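Local structure of methylglyoxal reductase (NADPH-dependent) (Candida albicans SC5314, 6KWS) at residues Ala110-Gly115 and Asn182-Phe187; Lys120-Ser125 and Ile248-Asn253; Leu189-Pro194 and Asn258-Leu263. The protein probably reduces methylglyoxal with NADPH as hydride donor, and belongs to the dihydroflavonol-4-reductase subfamily of the NAD(P)-dependent epimerase/dehydratase family. The protein carries 1 engineered substitution. All blocks are in the same frame, centred on the assembly; numbering follows the deposited sequence.

Contact 1: Ala110-Gly115 and Asn182-Phe187; sequences AIYNFG and NDNVKF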
loop_
_atom_site.group_PDB
_atom_site.type_symbol
_atom_site.label_atom_id
_atom_site.label_comp_id
_atom_site.label_asym_id
_atom_site.label_seq_id
_atom_site.Cartn_x
_atom_site.Cartn_y
_atom_site.Cartn_z
ATOM N N ALA A 110 -6.209 3.177 -20.886
ATOM C CA ALA A 110 -5.485 2.152 -21.634
ATOM C C ALA A 110 -6.154 0.792 -21.480
ATOM O O ALA A 110 -6.324 0.058 -22.459
ATOM C CB ALA A 110 -4.024 2.091 -21.195
ATOM N N ILE A 111 -6.566 0.446 -20.262
ATOM C CA ILE A 111 -7.246 -0.829 -20.098
ATOM C C ILE A 111 -8.562 -0.819 -20.860
ATOM O O ILE A 111 -8.980 -1.843 -21.414
ATOM C CB ILE A 111 -7.433 -1.136 -18.602
ATOM C CG1 ILE A 111 -6.060 -1.152 -17.917
ATOM C CG2 ILE A 111 -8.178 -2.464 -18.397
ATOM C CD1 ILE A 111 -6.120 -1.079 -16.405
ATOM N N TYR A 112 -9.213 0.338 -20.936
ATOM C CA TYR A 112 -10.471 0.429 -21.665
ATOM C C TYR A 112 -10.270 0.160 -23.155
ATOM O O TYR A 112 -10.958 -0.684 -23.740
ATOM C CB TYR A 112 -11.086 1.801 -21.439
ATOM C CG TYR A 112 -12.516 1.909 -21.888
ATOM C CD1 TYR A 112 -12.898 2.877 -22.814
ATOM C CD2 TYR A 112 -13.487 1.060 -21.379
ATOM C CE1 TYR A 112 -14.203 2.996 -23.221
ATOM C CE2 TYR A 112 -14.803 1.170 -21.780
ATOM C CZ TYR A 112 -15.153 2.141 -22.704
ATOM O OH TYR A 112 -16.457 2.266 -23.117
ATOM N N ASN A 113 -9.317 0.855 -23.784
ATOM C CA ASN A 113 -9.103 0.686 -25.219
ATOM C C ASN A 113 -8.521 -0.691 -25.536
ATOM O O ASN A 113 -9.092 -1.453 -26.327
ATOM C CB ASN A 113 -8.190 1.795 -25.753
ATOM C CG ASN A 113 -8.740 3.189 -25.478
ATOM O OD1 ASN A 113 -9.937 3.371 -25.309
ATOM N ND2 ASN A 113 -7.853 4.179 -25.417
ATOM N N PHE A 114 -7.400 -1.047 -24.909
ATOM C CA PHE A 114 -6.627 -2.201 -25.349
ATOM C C PHE A 114 -6.621 -3.364 -24.357
ATOM O O PHE A 114 -5.969 -4.384 -24.621
ATOM C CB PHE A 114 -5.199 -1.761 -25.676
ATOM C CG PHE A 114 -5.122 -0.406 -26.312
ATOM C CD1 PHE A 114 -5.260 -0.255 -27.686
ATOM C CD2 PHE A 114 -4.892 0.726 -25.545
ATOM C CE1 PHE A 114 -5.180 1.013 -28.289
ATOM C CE2 PHE A 114 -4.819 2.000 -26.136
ATOM C CZ PHE A 114 -4.959 2.139 -27.511
ATOM N N GLY A 115 -7.339 -3.262 -23.243
ATOM C CA GLY A 115 -7.327 -4.352 -22.291
ATOM C C GLY A 115 -8.420 -5.337 -22.610
ATOM O O GLY A 115 -9.317 -5.564 -21.792
ATOM N N ASN A 182 -18.081 5.796 -17.770
ATOM C CA ASN A 182 -17.915 5.207 -19.095
ATOM C C ASN A 182 -18.856 4.023 -19.277
ATOM O O ASN A 182 -19.196 3.307 -18.330
ATOM C CB ASN A 182 -16.472 4.746 -19.330
ATOM C CG ASN A 182 -15.529 5.894 -19.677
ATOM O OD1 ASN A 182 -15.182 6.721 -18.821
ATOM N ND2 ASN A 182 -15.100 5.943 -20.937
ATOM N N ASP A 183 -19.281 3.836 -20.517
ATOM C CA ASP A 183 -20.065 2.701 -20.975
ATOM C C ASP A 183 -19.133 1.582 -21.440
ATOM O O ASP A 183 -17.917 1.762 -21.529
ATOM C CB ASP A 183 -20.982 3.158 -22.107
ATOM C CG ASP A 183 -20.265 4.102 -23.079
ATOM O OD1 ASP A 183 -19.406 4.900 -22.615
ATOM O OD2 ASP A 183 -20.557 4.052 -24.298
ATOM N N ASN A 184 -19.708 0.412 -21.737
ATOM C CA ASN A 184 -19.002 -0.715 -22.356
ATOM C C ASN A 184 -17.963 -1.365 -21.442
ATOM O O ASN A 184 -17.216 -2.249 -21.910
ATOM C CB ASN A 184 -18.248 -0.320 -23.643
ATOM C CG ASN A 184 -19.168 0.059 -24.802
ATOM O OD1 ASN A 184 -20.323 -0.364 -24.862
ATOM N ND2 ASN A 184 -18.640 0.859 -25.742
ATOM N N VAL A 185 -17.868 -0.955 -20.176
ATOM C CA VAL A 185 -16.742 -1.338 -19.329
ATOM C C VAL A 185 -16.769 -2.838 -19.087
ATOM O O VAL A 185 -17.709 -3.364 -18.483
ATOM C CB VAL A 185 -16.775 -0.572 -18.006
ATOM C CG1 VAL A 185 -15.611 -1.004 -17.138
ATOM C CG2 VAL A 185 -16.746 0.927 -18.273
ATOM N N LYS A 186 -15.717 -3.532 -19.535
ATOM C CA LYS A 186 -15.692 -4.989 -19.522
ATOM C C LYS A 186 -15.116 -5.569 -18.240
ATOM O O LYS A 186 -15.326 -6.753 -17.960
ATOM C CB LYS A 186 -14.897 -5.512 -20.723
ATOM C CG LYS A 186 -15.529 -5.193 -22.085
ATOM C CD LYS A 186 -14.696 -5.753 -23.251
ATOM C CE LYS A 186 -13.886 -4.663 -23.979
ATOM N NZ LYS A 186 -12.583 -5.161 -24.557
ATOM N N PHE A 187 -14.414 -4.780 -17.440
ATOM C CA PHE A 187 -13.770 -5.304 -16.246
ATOM C C PHE A 187 -14.445 -4.779 -14.993
ATOM O O PHE A 187 -15.005 -3.681 -14.983
ATOM C CB PHE A 187 -12.278 -4.944 -16.200
ATOM C CG PHE A 187 -11.993 -3.475 -16.374
ATOM C CD1 PHE A 187 -12.004 -2.612 -15.288
ATOM C CD2 PHE A 187 -11.699 -2.962 -17.620
ATOM C CE1 PHE A 187 -11.733 -1.256 -15.455
ATOM C CE2 PHE A 187 -11.426 -1.615 -17.788
ATOM C CZ PHE A 187 -11.438 -0.763 -16.708
#

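Contact 2: Lys120-Ser125 and Ile248-Asn253; sequences KVVITS and IIAFEN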
loop_
_atom_site.group_PDB
_atom_site.type_symbol
_atom_site.label_atom_id
_atom_site.label_comp_id
_atom_site.label_asym_id
_atom_site.label_seq_id
_atom_site.Cartn_x
_atom_site.Cartn_y
_atom_site.Cartn_z
ATOM N N LYS A 120 -10.554 -8.273 -14.550
ATOM C CA LYS A 120 -10.511 -7.792 -13.181
ATOM C C LYS A 120 -9.369 -6.798 -13.060
ATOM O O LYS A 120 -8.304 -6.989 -13.648
ATOM C CB LYS A 120 -10.371 -8.955 -12.176
ATOM C CG LYS A 120 -11.730 -9.586 -11.840
ATOM C CD LYS A 120 -11.576 -10.998 -11.311
ATOM C CE LYS A 120 -12.911 -11.721 -11.165
ATOM N NZ LYS A 120 -13.470 -11.495 -9.811
ATOM N N VAL A 121 -9.616 -5.719 -12.329
ATOM C CA VAL A 121 -8.628 -4.675 -12.097
ATOM C C VAL A 121 -8.587 -4.399 -10.606
ATOM O O VAL A 121 -9.633 -4.167 -9.990
ATOM C CB VAL A 121 -8.970 -3.398 -12.885
ATOM C CG1 VAL A 121 -8.027 -2.281 -12.514
ATOM C CG2 VAL A 121 -8.904 -3.684 -14.379
ATOM N N VAL A 122 -7.394 -4.431 -10.019
ATOM C CA VAL A 122 -7.221 -4.085 -8.610
ATOM C C VAL A 122 -6.261 -2.904 -8.491
ATOM O O VAL A 122 -5.160 -2.927 -9.053
ATOM C CB VAL A 122 -6.719 -5.285 -7.792
ATOM C CG1 VAL A 122 -6.698 -4.935 -6.303
ATOM C CG2 VAL A 122 -7.591 -6.507 -8.075
ATOM N N ILE A 123 -6.679 -1.874 -7.756
ATOM C CA ILE A 123 -5.883 -0.665 -7.557
ATOM C C ILE A 123 -5.576 -0.502 -6.078
ATOM O O ILE A 123 -6.456 -0.672 -5.229
ATOM C CB ILE A 123 -6.599 0.595 -8.082
ATOM C CG1 ILE A 123 -6.759 0.520 -9.594
ATOM C CG2 ILE A 123 -5.810 1.828 -7.718
ATOM C CD1 ILE A 123 -7.446 1.717 -10.167
ATOM N N THR A 124 -4.335 -0.151 -5.771
ATOM C CA THR A 124 -3.984 0.169 -4.397
ATOM C C THR A 124 -4.417 1.588 -4.097
ATOM O O THR A 124 -3.929 2.534 -4.725
ATOM C CB THR A 124 -2.489 0.042 -4.150
ATOM O OG1 THR A 124 -2.010 -1.131 -4.808
ATOM C CG2 THR A 124 -2.227 -0.068 -2.654
ATOM N N SER A 125 -5.315 1.736 -3.136
ATOM C CA SER A 125 -5.646 3.067 -2.667
ATOM C C SER A 125 -5.047 3.235 -1.273
ATOM O O SER A 125 -3.895 2.845 -1.047
ATOM C CB SER A 125 -7.163 3.283 -2.712
ATOM O OG SER A 125 -7.474 4.646 -2.481
ATOM N N ILE A 248 -4.447 -10.303 -3.975
ATOM C CA ILE A 248 -4.714 -11.518 -4.724
ATOM C C ILE A 248 -6.109 -12.036 -4.431
ATOM O O ILE A 248 -6.840 -12.418 -5.352
ATOM C CB ILE A 248 -3.634 -12.566 -4.444
ATOM C CG1 ILE A 248 -2.344 -12.136 -5.137
ATOM C CG2 ILE A 248 -4.100 -13.948 -4.901
ATOM C CD1 ILE A 248 -1.089 -12.663 -4.470
ATOM N N ILE A 249 -6.524 -12.038 -3.163
ATOM C CA ILE A 249 -7.894 -12.453 -2.881
ATOM C C ILE A 249 -8.875 -11.534 -3.598
ATOM O O ILE A 249 -9.979 -11.956 -3.957
ATOM C CB ILE A 249 -8.165 -12.498 -1.357
ATOM C CG1 ILE A 249 -7.115 -13.341 -0.617
ATOM C CG2 ILE A 249 -9.559 -13.036 -1.071
ATOM C CD1 ILE A 249 -7.133 -14.793 -0.993
ATOM N N ALA A 250 -8.460 -10.300 -3.890
ATOM C CA ALA A 250 -9.384 -9.312 -4.430
ATOM C C ALA A 250 -9.871 -9.669 -5.828
ATOM O O ALA A 250 -10.982 -9.272 -6.205
ATOM C CB ALA A 250 -8.737 -7.930 -4.445
ATOM N N PHE A 251 -9.072 -10.385 -6.626
ATOM C CA PHE A 251 -9.567 -10.831 -7.922
ATOM C C PHE A 251 -9.903 -12.321 -7.978
ATOM O O PHE A 251 -10.601 -12.742 -8.902
ATOM C CB PHE A 251 -8.574 -10.472 -9.039
ATOM C CG PHE A 251 -7.312 -11.292 -9.038
ATOM C CD1 PHE A 251 -7.290 -12.580 -9.573
ATOM C CD2 PHE A 251 -6.137 -10.764 -8.543
ATOM C CE1 PHE A 251 -6.127 -13.338 -9.579
ATOM C CE2 PHE A 251 -4.975 -11.513 -8.545
ATOM C CZ PHE A 251 -4.969 -12.803 -9.071
ATOM N N GLU A 252 -9.439 -13.125 -7.024
ATOM C CA GLU A 252 -9.766 -14.547 -7.038
ATOM C C GLU A 252 -11.143 -14.820 -6.454
ATOM O O GLU A 252 -11.824 -15.760 -6.877
ATOM C CB GLU A 252 -8.724 -15.340 -6.250
ATOM C CG GLU A 252 -7.347 -15.447 -6.882
ATOM C CD GLU A 252 -6.450 -16.417 -6.103
ATOM O OE1 GLU A 252 -6.554 -16.460 -4.847
ATOM O OE2 GLU A 252 -5.649 -17.143 -6.744
ATOM N N ASN A 253 -11.548 -14.036 -5.466
ATOM C CA ASN A 253 -12.890 -14.106 -4.911
ATOM C C ASN A 253 -13.823 -13.217 -5.726
ATOM O O ASN A 253 -13.536 -12.037 -5.958
ATOM C CB ASN A 253 -12.865 -13.680 -3.444
ATOM C CG ASN A 253 -14.228 -13.658 -2.821
ATOM O OD1 ASN A 253 -15.230 -13.974 -3.466
ATOM N ND2 ASN A 253 -14.280 -13.296 -1.542
#

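Contact 3: Leu189-Pro194 and Asn258-Leu263; sequences LSTINP and NQRILL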
loop_
_atom_site.group_PDB
_atom_site.type_symbol
_atom_site.label_atom_id
_atom_site.label_comp_id
_atom_site.label_asym_id
_atom_site.label_seq_id
_atom_site.Cartn_x
_atom_site.Cartn_y
_atom_site.Cartn_z
ATOM N N LEU A 189 -13.714 -3.660 -10.931
ATOM C CA LEU A 189 -12.640 -2.941 -10.260
ATOM C C LEU A 189 -12.766 -3.124 -8.758
ATOM O O LEU A 189 -13.851 -2.964 -8.197
ATOM C CB LEU A 189 -12.662 -1.454 -10.610
ATOM C CG LEU A 189 -11.671 -0.606 -9.821
ATOM C CD1 LEU A 189 -10.426 -0.420 -10.624
ATOM C CD2 LEU A 189 -12.275 0.734 -9.492
ATOM N N SER A 190 -11.662 -3.463 -8.117
ATOM C CA SER A 190 -11.599 -3.504 -6.668
ATOM C C SER A 190 -10.507 -2.570 -6.168
ATOM O O SER A 190 -9.594 -2.167 -6.901
ATOM C CB SER A 190 -11.341 -4.921 -6.152
ATOM O OG SER A 190 -12.419 -5.762 -6.478
ATOM N N THR A 191 -10.592 -2.267 -4.887
ATOM C CA THR A 191 -9.736 -1.263 -4.293
ATOM C C THR A 191 -9.222 -1.817 -2.971
ATOM O O THR A 191 -9.991 -2.415 -2.211
ATOM C CB THR A 191 -10.544 0.033 -4.137
ATOM O OG1 THR A 191 -10.282 0.897 -5.249
ATOM C CG2 THR A 191 -10.208 0.727 -2.928
ATOM N N ILE A 192 -7.920 -1.673 -2.729
ATOM C CA ILE A 192 -7.272 -2.080 -1.484
ATOM C C ILE A 192 -6.835 -0.814 -0.752
ATOM O O ILE A 192 -5.949 -0.098 -1.233
ATOM C CB ILE A 192 -6.069 -2.987 -1.769
ATOM C CG1 ILE A 192 -6.490 -4.158 -2.655
ATOM C CG2 ILE A 192 -5.457 -3.497 -0.475
ATOM C CD1 ILE A 192 -7.338 -5.184 -1.916
ATOM N N ASN A 193 -7.436 -0.517 0.406
ATOM C CA ASN A 193 -7.118 0.706 1.155
ATOM C C ASN A 193 -6.420 0.378 2.461
ATOM O O ASN A 193 -7.079 0.280 3.509
ATOM C CB ASN A 193 -8.367 1.528 1.453
ATOM C CG ASN A 193 -9.205 1.734 0.255
ATOM O OD1 ASN A 193 -9.199 2.801 -0.352
ATOM N ND2 ASN A 193 -9.960 0.710 -0.097
ATOM N N PRO A 194 -5.098 0.245 2.467
ATOM C CA PRO A 194 -4.390 -0.043 3.713
ATOM C C PRO A 194 -4.128 1.216 4.525
ATOM O O PRO A 194 -3.998 2.322 3.989
ATOM C CB PRO A 194 -3.080 -0.657 3.214
ATOM C CG PRO A 194 -2.853 0.014 1.917
ATOM C CD PRO A 194 -4.179 0.326 1.316
ATOM N N ASN A 258 -16.130 -4.616 -7.460
ATOM C CA ASN A 258 -16.703 -3.313 -7.126
ATOM C C ASN A 258 -16.753 -3.087 -5.620
ATOM O O ASN A 258 -17.644 -2.403 -5.116
ATOM C CB ASN A 258 -18.089 -3.127 -7.766
ATOM C CG ASN A 258 -18.000 -3.002 -9.288
ATOM O OD1 ASN A 258 -17.543 -1.972 -9.815
ATOM N ND2 ASN A 258 -18.366 -4.078 -10.001
ATOM N N GLN A 259 -15.792 -3.659 -4.901
ATOM C CA GLN A 259 -15.638 -3.439 -3.474
ATOM C C GLN A 259 -14.439 -2.540 -3.202
ATOM O O GLN A 259 -13.450 -2.554 -3.945
ATOM C CB GLN A 259 -15.467 -4.760 -2.711
ATOM C CG GLN A 259 -16.673 -5.687 -2.778
ATOM C CD GLN A 259 -17.980 -4.988 -2.443
ATOM O OE1 GLN A 259 -18.085 -4.262 -1.461
ATOM N NE2 GLN A 259 -18.974 -5.180 -3.293
ATOM N N ARG A 260 -14.556 -1.739 -2.138
ATOM C CA ARG A 260 -13.423 -1.082 -1.495
ATOM C C ARG A 260 -13.067 -1.885 -0.256
ATOM O O ARG A 260 -13.887 -2.005 0.657
ATOM C CB ARG A 260 -13.752 0.339 -1.070
ATOM C CG ARG A 260 -14.140 1.278 -2.157
ATOM C CD ARG A 260 -14.604 2.535 -1.464
ATOM N NE ARG A 260 -13.534 3.509 -1.281
ATOM C CZ ARG A 260 -13.507 4.399 -0.293
ATOM N NH1 ARG A 260 -14.485 4.417 0.613
ATOM N NH2 ARG A 260 -12.501 5.269 -0.209
ATOM N N ILE A 261 -11.860 -2.430 -0.211
ATOM C CA ILE A 261 -11.483 -3.323 0.868
ATOM C C ILE A 261 -10.544 -2.569 1.799
ATOM O O ILE A 261 -9.446 -2.155 1.403
ATOM C CB ILE A 261 -10.867 -4.625 0.336
ATOM C CG1 ILE A 261 -11.932 -5.431 -0.400
ATOM C CG2 ILE A 261 -10.457 -5.496 1.455
ATOM C CD1 ILE A 261 -11.525 -5.875 -1.763
ATOM N N LEU A 262 -10.986 -2.376 3.033
ATOM C CA LEU A 262 -10.166 -1.715 4.039
ATOM C C LEU A 262 -9.166 -2.720 4.620
ATOM O O LEU A 262 -9.548 -3.822 5.044
ATOM C CB LEU A 262 -11.073 -1.125 5.115
ATOM C CG LEU A 262 -10.700 0.158 5.845
ATOM C CD1 LEU A 262 -11.875 0.635 6.734
ATOM C CD2 LEU A 262 -9.457 -0.085 6.674
ATOM N N LEU A 263 -7.885 -2.361 4.625
ATOM C CA LEU A 263 -6.858 -3.229 5.184
ATOM C C LEU A 263 -6.280 -2.553 6.409
ATOM O O LEU A 263 -5.488 -1.606 6.305
ATOM C CB LEU A 263 -5.781 -3.583 4.169
ATOM C CG LEU A 263 -6.233 -5.004 3.843
ATOM C CD1 LEU A 263 -7.257 -4.991 2.709
ATOM C CD2 LEU A 263 -5.120 -5.997 3.633
#

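Contact 1: Ala110-Gly115 and Asn182-Phe187
Tyr112 points its ring out from the last turn of helix 92-114 to the loop 182-187 because chi1 of -167° places CG opposite the backbone N, while chi1 of 53° puts Phe187 CG between its backbone N and carbonyl carbon, and the ring reaches Ile111. The contact lies at the edge of the Rossmann-type domain, where the end of one sheet-flanking helix meets the turn leading from helix 160-181 into strand 188-194. Tyr112 gives the largest share of the buried surface. Its CE2 edge runs past Val185, with Tyr112 CE2 4.0 Å from Val185 CG2, and its outer end lies among Asn182, Asp183 and Asn184. Deeper in, Phe187 packs against the CG2 branch of Ile111, Ile111 CG2 lying 3.4 Å from Phe187 CE2, and the two side chains cross at about a right angle. Within the loop, Val185 CG1 lies over one face of the Phe187 ring, 4.1 Å above its plane and over its centre. Lys186 reaches back over the helix end and makes a weak hydrogen bond to the backbone of Asn116. On the helix side, Gly115 N closes the final turn on Ile111 O at 2.8 Å.

Contact 2: Lys120-Ser125 and Ile248-Asn253
Ala250 and Phe251 of helix 240-252 cover the Val122 and Lys120 side chains of strand 120-124, a helix-on-sheet packing of the Rossmann-type domain in which the two short axes run nearly antiparallel (156°) and approach to 8.5 Å. Ala250 comes first: its CB touches both methyls of Val122, at 4.1 Å from Val122 CG2 and the same from Val122 CG1. Phe251 follows, and meets the strand through its CB, not its ring: Phe251 CB lies 3.8 Å from Lys120 CD. A chi1 of 72° turns the ring away from the strand segment, where it packs on Val77 and Leu79 of strand 75-80 and on Leu21. The aliphatic part of Lys120 passes the Phe251 carbonyl, and the bend at chi4 (-90°) keeps NZ beside the same carbonyl in a weak hydrogen bond, Lys120 NZ to Phe251 O 3.3 Å. At Asn253 the chain leaves the helix; Asn253 OD1 is hydrogen-bonded to Asp255 N and ND2 to Leu315 O. Helix 240-252 thus rests on the sheet beside helix 12-23, with strand 120-124 held between strands 75-80 and 188-194.

Contact 3: Leu189-Pro194 and Asn258-Leu263
The carbonyl of Thr191 accepts the shortest hydrogen bond between the strands, from Ile261 N at 2.7 Å, with the donor tilted 29° from the carbonyl plane. It belongs to a parallel beta pairing in the central sheet of the Rossmann-type domain. Thr191 N donates to Gln259 O, Asn193 N to Ile261 O at 2.8 Å in a nearly straight bond, and Leu263 N reaches Asn193 O at 3.0 Å from above the carbonyl plane. At the other end, Asn258 N makes a weak bond to Leu189 O. On one face Thr191 and Arg260 lie side by side, Thr191 CG2 being 4.0 Å from Arg260 CB. The Arg260 chain bends at chi3, and its guanidinium forms a salt bridge with Glu172, bonds to the carbonyls of Glu145 and Asp147, and a cation-pi contact with Trp148, so this buried charge is well supplied with partners. On the face of Ile192 and Pro194 the contacts across the pair are apolar: Ile192 CG2 meets Leu263 CD1 at 4.0 Å, and Pro194 CB packs on Leu263 CB. Helix 240-252 covers that face through Val243 and Ala246, helix 310-316 touches Ile261, helix 160-181 lies against Leu189 and Thr191, and strand 120-124 flanks strand 188-194.

Overall arrangement
Contacts 2 and 3 are buried and share one sheet: strands 120-124 and 188-194 are neighbours in it, joined by probable hydrogen bonds such as Val121 O to Ser190 N, and helix 240-252 of contact 2 leads on to strand 260-269 of contact 3. Contact 1 is partly exposed near the surface, beyond the ends of the central strands, yet it reaches inward, since Phe187 and Ile111 both pack on Val121. The chemistry follows the place: backbone hydrogen bonds dominate contact 3, apolar side-chain packing and one weak lysine bond make contact 2, and Tyr112 and Phe187 against aliphatic and loop atoms make contact 1. NADPH-binding residues Ile13 and Val197 lie near Pro194, at the end of contact 3.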